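Local atomic coordinates of putative uncharacterized protein SMU.1704 (Streptococcus mutans, PDB entry 3L7W), a protein that probably binds DNA as a dimeric transcriptional regulator of the PadR family, through a winged helix-turn-helix domain. Residues S6-V18 with L43-L56. Sequence-based numbering, arbitrary orientation.
Sequences SALLIEYLILAIV and LYPILKKLEKAGYL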
loop_
_atom_site.group_PDB
_atom_site.type_symbol
_atom_site.label_atom_id
_atom_site.label_comp_id
_atom_site.label_asym_id
_atom_site.label_seq_id
_atom_site.Cartn_x
_atom_site.Cartn_y
_atom_site.Cartn_z
ATOM N N SER A 6 3.589 -2.351 -3.575
ATOM C CA SER A 6 4.926 -1.877 -3.882
ATOM C C SER A 6 5.950 -2.981 -3.645
ATOM O O SER A 6 5.685 -3.931 -2.914
ATOM C CB SER A 6 5.259 -0.661 -3.022
ATOM O OG SER A 6 5.366 -1.023 -1.654
ATOM N N ALA A 7 7.113 -2.851 -4.281
ATOM C CA ALA A 7 8.182 -3.818 -4.119
ATOM C C ALA A 7 8.496 -3.965 -2.641
ATOM O O ALA A 7 8.694 -5.077 -2.158
ATOM C CB ALA A 7 9.424 -3.392 -4.905
ATOM N N LEU A 8 8.510 -2.844 -1.920
ATOM C CA LEU A 8 8.811 -2.869 -0.488
ATOM C C LEU A 8 7.807 -3.721 0.258
ATOM O O LEU A 8 8.167 -4.465 1.169
ATOM C CB LEU A 8 8.843 -1.461 0.101
ATOM C CG LEU A 8 10.015 -0.615 -0.407
ATOM C CD1 LEU A 8 9.981 0.791 0.170
ATOM C CD2 LEU A 8 11.325 -1.302 -0.063
ATOM N N LEU A 9 6.546 -3.623 -0.139
ATOM C CA LEU A 9 5.493 -4.398 0.505
ATOM C C LEU A 9 5.654 -5.874 0.138
ATOM O O LEU A 9 5.391 -6.751 0.950
ATOM C CB LEU A 9 4.120 -3.887 0.078
ATOM C CG LEU A 9 3.145 -3.544 1.191
ATOM C CD1 LEU A 9 1.759 -3.211 0.612
ATOM C CD2 LEU A 9 3.060 -4.672 2.195
ATOM N N ILE A 10 6.088 -6.138 -1.095
ATOM C CA ILE A 10 6.368 -7.506 -1.537
ATOM C C ILE A 10 7.420 -8.139 -0.634
ATOM O O ILE A 10 7.325 -9.314 -0.276
ATOM C CB ILE A 10 6.903 -7.526 -2.974
ATOM C CG1 ILE A 10 5.864 -6.940 -3.945
ATOM C CG2 ILE A 10 7.312 -8.952 -3.391
ATOM C CD1 ILE A 10 4.841 -7.924 -4.391
ATOM N N GLU A 11 8.431 -7.351 -0.281
ATOM C CA GLU A 11 9.503 -7.824 0.588
ATOM C C GLU A 11 8.899 -8.210 1.918
ATOM O O GLU A 11 9.129 -9.303 2.419
ATOM C CB GLU A 11 10.574 -6.748 0.776
ATOM C CG GLU A 11 11.448 -6.564 -0.456
ATOM C CD GLU A 11 12.419 -5.409 -0.337
ATOM O OE1 GLU A 11 12.538 -4.836 0.757
ATOM O OE2 GLU A 11 13.065 -5.072 -1.340
ATOM N N TYR A 12 8.112 -7.299 2.477
ATOM C CA TYR A 12 7.358 -7.582 3.684
ATOM C C TYR A 12 6.649 -8.920 3.536
ATOM O O TYR A 12 6.811 -9.813 4.358
ATOM C CB TYR A 12 6.362 -6.452 3.956
ATOM C CG TYR A 12 5.485 -6.646 5.162
ATOM C CD1 TYR A 12 5.999 -7.137 6.347
ATOM C CD2 TYR A 12 4.138 -6.314 5.118
ATOM C CE1 TYR A 12 5.199 -7.308 7.445
ATOM C CE2 TYR A 12 3.326 -6.480 6.206
ATOM C CZ TYR A 12 3.862 -6.977 7.370
ATOM O OH TYR A 12 3.063 -7.139 8.464
ATOM N N LEU A 13 5.888 -9.081 2.465
ATOM C CA LEU A 13 5.133 -10.319 2.278
ATOM C C LEU A 13 6.057 -11.529 2.219
ATOM O O LEU A 13 5.797 -12.544 2.840
ATOM C CB LEU A 13 4.269 -10.244 1.015
ATOM C CG LEU A 13 3.110 -9.233 1.155
ATOM C CD1 LEU A 13 2.459 -9.001 -0.181
ATOM C CD2 LEU A 13 2.085 -9.724 2.153
ATOM N N ILE A 14 7.129 -11.424 1.447
ATOM C CA ILE A 14 8.044 -12.543 1.309
ATOM C C ILE A 14 8.590 -12.939 2.669
ATOM O O ILE A 14 8.490 -14.090 3.075
ATOM C CB ILE A 14 9.226 -12.195 0.407
ATOM C CG1 ILE A 14 8.761 -12.093 -1.050
ATOM C CG2 ILE A 14 10.302 -13.245 0.554
ATOM C CD1 ILE A 14 9.759 -11.437 -1.956
ATOM N N LEU A 15 9.168 -11.976 3.374
ATOM C CA LEU A 15 9.717 -12.266 4.689
ATOM C C LEU A 15 8.644 -12.828 5.602
ATOM O O LEU A 15 8.892 -13.766 6.355
ATOM C CB LEU A 15 10.325 -11.010 5.294
ATOM C CG LEU A 15 11.841 -10.859 5.177
ATOM C CD1 LEU A 15 12.397 -11.580 3.966
ATOM C CD2 LEU A 15 12.251 -9.398 5.204
ATOM N N ALA A 16 7.437 -12.269 5.528
ATOM C CA ALA A 16 6.373 -12.716 6.409
ATOM C C ALA A 16 6.041 -14.155 6.086
ATOM O O ALA A 16 5.866 -14.974 6.991
ATOM C CB ALA A 16 5.131 -11.836 6.288
ATOM N N ILE A 17 5.964 -14.458 4.793
ATOM C CA ILE A 17 5.598 -15.797 4.346
ATOM C C ILE A 17 6.677 -16.782 4.770
ATOM O O ILE A 17 6.395 -17.841 5.324
ATOM C CB ILE A 17 5.442 -15.845 2.830
ATOM C CG1 ILE A 17 4.201 -15.046 2.402
ATOM C CG2 ILE A 17 5.312 -17.270 2.356
ATOM C CD1 ILE A 17 4.100 -14.855 0.923
ATOM N N VAL A 18 7.923 -16.405 4.520
ATOM C CA VAL A 18 9.038 -17.265 4.819
ATOM C C VAL A 18 9.156 -17.456 6.320
ATOM O O VAL A 18 9.668 -18.472 6.769
ATOM C CB VAL A 18 10.328 -16.714 4.219
ATOM C CG1 VAL A 18 11.527 -17.599 4.607
ATOM C CG2 VAL A 18 10.177 -16.648 2.703
ATOM N N LEU A 43 9.700 -10.794 -9.034
ATOM C CA LEU A 43 9.660 -11.397 -7.712
ATOM C C LEU A 43 11.024 -11.972 -7.360
ATOM O O LEU A 43 11.592 -11.679 -6.304
ATOM C CB LEU A 43 8.603 -12.498 -7.705
ATOM C CG LEU A 43 8.118 -13.080 -6.380
ATOM C CD1 LEU A 43 8.674 -14.464 -6.175
ATOM C CD2 LEU A 43 8.447 -12.160 -5.208
ATOM N N TYR A 44 11.569 -12.780 -8.261
ATOM C CA TYR A 44 12.798 -13.490 -7.945
ATOM C C TYR A 44 13.991 -12.584 -7.662
ATOM O O TYR A 44 14.762 -12.847 -6.745
ATOM C CB TYR A 44 13.072 -14.574 -8.979
ATOM C CG TYR A 44 12.163 -15.752 -8.725
ATOM C CD1 TYR A 44 12.585 -16.805 -7.921
ATOM C CD2 TYR A 44 10.853 -15.782 -9.221
ATOM C CE1 TYR A 44 11.755 -17.879 -7.650
ATOM C CE2 TYR A 44 10.013 -16.864 -8.959
ATOM C CZ TYR A 44 10.481 -17.914 -8.166
ATOM O OH TYR A 44 9.695 -19.007 -7.871
ATOM N N PRO A 45 14.127 -11.498 -8.423
ATOM C CA PRO A 45 15.146 -10.517 -8.060
ATOM C C PRO A 45 14.919 -9.981 -6.650
ATOM O O PRO A 45 15.871 -9.719 -5.917
ATOM C CB PRO A 45 14.939 -9.420 -9.098
ATOM C CG PRO A 45 14.517 -10.180 -10.303
ATOM C CD PRO A 45 13.585 -11.244 -9.767
ATOM N N ILE A 46 13.660 -9.839 -6.261
ATOM C CA ILE A 46 13.379 -9.370 -4.918
ATOM C C ILE A 46 13.834 -10.400 -3.894
ATOM O O ILE A 46 14.547 -10.065 -2.939
ATOM C CB ILE A 46 11.911 -9.016 -4.741
ATOM C CG1 ILE A 46 11.576 -7.822 -5.634
ATOM C CG2 ILE A 46 11.634 -8.706 -3.295
ATOM C CD1 ILE A 46 10.133 -7.345 -5.517
ATOM N N LEU A 47 13.448 -11.656 -4.106
ATOM C CA LEU A 47 13.988 -12.753 -3.300
ATOM C C LEU A 47 15.506 -12.681 -3.240
ATOM O O LEU A 47 16.098 -12.795 -2.168
ATOM C CB LEU A 47 13.551 -14.103 -3.866
ATOM C CG LEU A 47 12.072 -14.368 -3.614
ATOM C CD1 LEU A 47 11.547 -15.458 -4.531
ATOM C CD2 LEU A 47 11.887 -14.722 -2.153
ATOM N N LYS A 48 16.137 -12.468 -4.389
ATOM C CA LYS A 48 17.601 -12.427 -4.437
ATOM C C LYS A 48 18.120 -11.265 -3.596
ATOM O O LYS A 48 19.023 -11.423 -2.773
ATOM C CB LYS A 48 18.101 -12.322 -5.885
ATOM C CG LYS A 48 19.619 -12.371 -6.039
ATOM C CD LYS A 48 20.007 -12.783 -7.461
ATOM C CE LYS A 48 21.458 -12.443 -7.796
ATOM N NZ LYS A 48 21.624 -11.005 -8.186
ATOM N N LYS A 49 17.522 -10.101 -3.796
ATOM C CA LYS A 49 17.856 -8.917 -3.021
ATOM C C LYS A 49 17.809 -9.218 -1.520
ATOM O O LYS A 49 18.721 -8.857 -0.773
ATOM C CB LYS A 49 16.867 -7.811 -3.381
ATOM C CG LYS A 49 16.944 -6.544 -2.561
ATOM C CD LYS A 49 15.900 -5.566 -3.087
ATOM C CE LYS A 49 16.031 -4.205 -2.438
ATOM N NZ LYS A 49 15.676 -4.265 -0.998
ATOM N N LEU A 50 16.745 -9.890 -1.085
ATOM C CA LEU A 50 16.530 -10.144 0.340
ATOM C C LEU A 50 17.575 -11.107 0.817
ATOM O O LEU A 50 18.009 -11.056 1.961
ATOM C CB LEU A 50 15.141 -10.737 0.596
ATOM C CG LEU A 50 14.010 -9.708 0.433
ATOM C CD1 LEU A 50 12.660 -10.352 0.624
ATOM C CD2 LEU A 50 14.202 -8.563 1.427
ATOM N N GLU A 51 17.961 -12.018 -0.060
ATOM C CA GLU A 51 19.001 -12.946 0.309
ATOM C C GLU A 51 20.307 -12.174 0.452
ATOM O O GLU A 51 20.973 -12.259 1.475
ATOM C CB GLU A 51 19.142 -14.062 -0.713
ATOM C CG GLU A 51 20.331 -14.951 -0.408
ATOM C CD GLU A 51 20.514 -16.058 -1.415
ATOM O OE1 GLU A 51 19.812 -16.044 -2.461
ATOM O OE2 GLU A 51 21.366 -16.939 -1.148
ATOM N N LYS A 52 20.654 -11.399 -0.569
ATOM C CA LYS A 52 21.908 -10.662 -0.560
ATOM C C LYS A 52 22.014 -9.821 0.698
ATOM O O LYS A 52 23.080 -9.728 1.318
ATOM C CB LYS A 52 22.014 -9.758 -1.791
ATOM C CG LYS A 52 23.358 -9.046 -1.902
ATOM C CD LYS A 52 23.251 -7.761 -2.692
ATOM C CE LYS A 52 24.569 -7.403 -3.364
ATOM N NZ LYS A 52 24.810 -8.227 -4.588
ATOM N N ALA A 53 20.890 -9.216 1.069
ATOM C CA ALA A 53 20.827 -8.310 2.203
ATOM C C ALA A 53 20.892 -9.088 3.496
ATOM O O ALA A 53 20.978 -8.504 4.574
ATOM C CB ALA A 53 19.538 -7.474 2.146
ATOM N N GLY A 54 20.813 -10.408 3.389
ATOM C CA GLY A 54 21.010 -11.274 4.536
ATOM C C GLY A 54 19.751 -11.666 5.268
ATOM O O GLY A 54 19.802 -12.398 6.263
ATOM N N TYR A 55 18.603 -11.210 4.779
ATOM C CA TYR A 55 17.346 -11.487 5.478
ATOM C C TYR A 55 16.859 -12.893 5.193
ATOM O O TYR A 55 16.149 -13.494 5.995
ATOM C CB TYR A 55 16.285 -10.467 5.074
ATOM C CG TYR A 55 16.717 -9.048 5.341
ATOM C CD1 TYR A 55 17.267 -8.689 6.569
ATOM C CD2 TYR A 55 16.579 -8.069 4.371
ATOM C CE1 TYR A 55 17.661 -7.382 6.820
ATOM C CE2 TYR A 55 16.971 -6.761 4.613
ATOM C CZ TYR A 55 17.506 -6.425 5.837
ATOM O OH TYR A 55 17.885 -5.125 6.066
ATOM N N LEU A 56 17.231 -13.410 4.028
ATOM C CA LEU A 56 16.909 -14.784 3.686
ATOM C C LEU A 56 18.195 -15.581 3.420
ATOM O O LEU A 56 19.115 -15.106 2.763
ATOM C CB LEU A 56 16.018 -14.831 2.448
ATOM C CG LEU A 56 14.619 -14.219 2.586
ATOM C CD1 LEU A 56 13.959 -14.136 1.222
ATOM C CD2 LEU A 56 13.768 -15.035 3.541
HETATM O O HOH W 1 14.299 -2.639 0.750
#
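Helices 7-18 and 43-52 pass 10.3 Å apart at a crossing angle of -69°, their backbones nearest where Glu11 faces Ile46 and Ile14 faces Leu47. Two isoleucines interlock in knobs-into-holes fashion: Ile14 enters the hollow formed by Leu43, Ile46, Leu47 and Leu50, and Ile46 enters that of Ala7, Ile10, Glu11 and Ile14. Ile14 divides its branches: CD1 lies 3.6 Å from Leu43 CD2, the two side chains running past each other in opposite directions, while CG2, anti to the backbone N, presses against Leu47 CD2 at a tight 3.5 Å. Ile46 meets the CG of Glu11 with its CG2 and reaches Ile10 and Ala7 with CD1. This is the core of a PadR-type winged helix-turn-helix domain: helix 7-20 packs on helix 40-52, the probable DNA-recognition helix of the fold, and Ile32 of helix 25-32 touches Ile10 and Ile14. Toward the C-terminal end of helix 7-18, Leu15 CD1 touches both Leu50 CD1, at 3.6 Å, and Leu56 CG, and Val18 CG1 closes on Leu56 CD2. Leu56 comes into place after a Schellman motif with Gly54 at positive phi; it begins strand 56-63, and Tyr71 of the neighbouring strand touches it. Beside exposed Lys49, the extended chain of Glu11 lays its CG near Leu50 CD2 and brings its carboxylate to Lys49, whose chain bends at its last torsion (chi4 -68°). Lys49 NZ meets Glu11 OE2 on the syn side, 32° out of the carboxylate plane, in a 2.8 Å salt bridge, while a water accepts from Lys49 NZ and donates to Glu11 OE1.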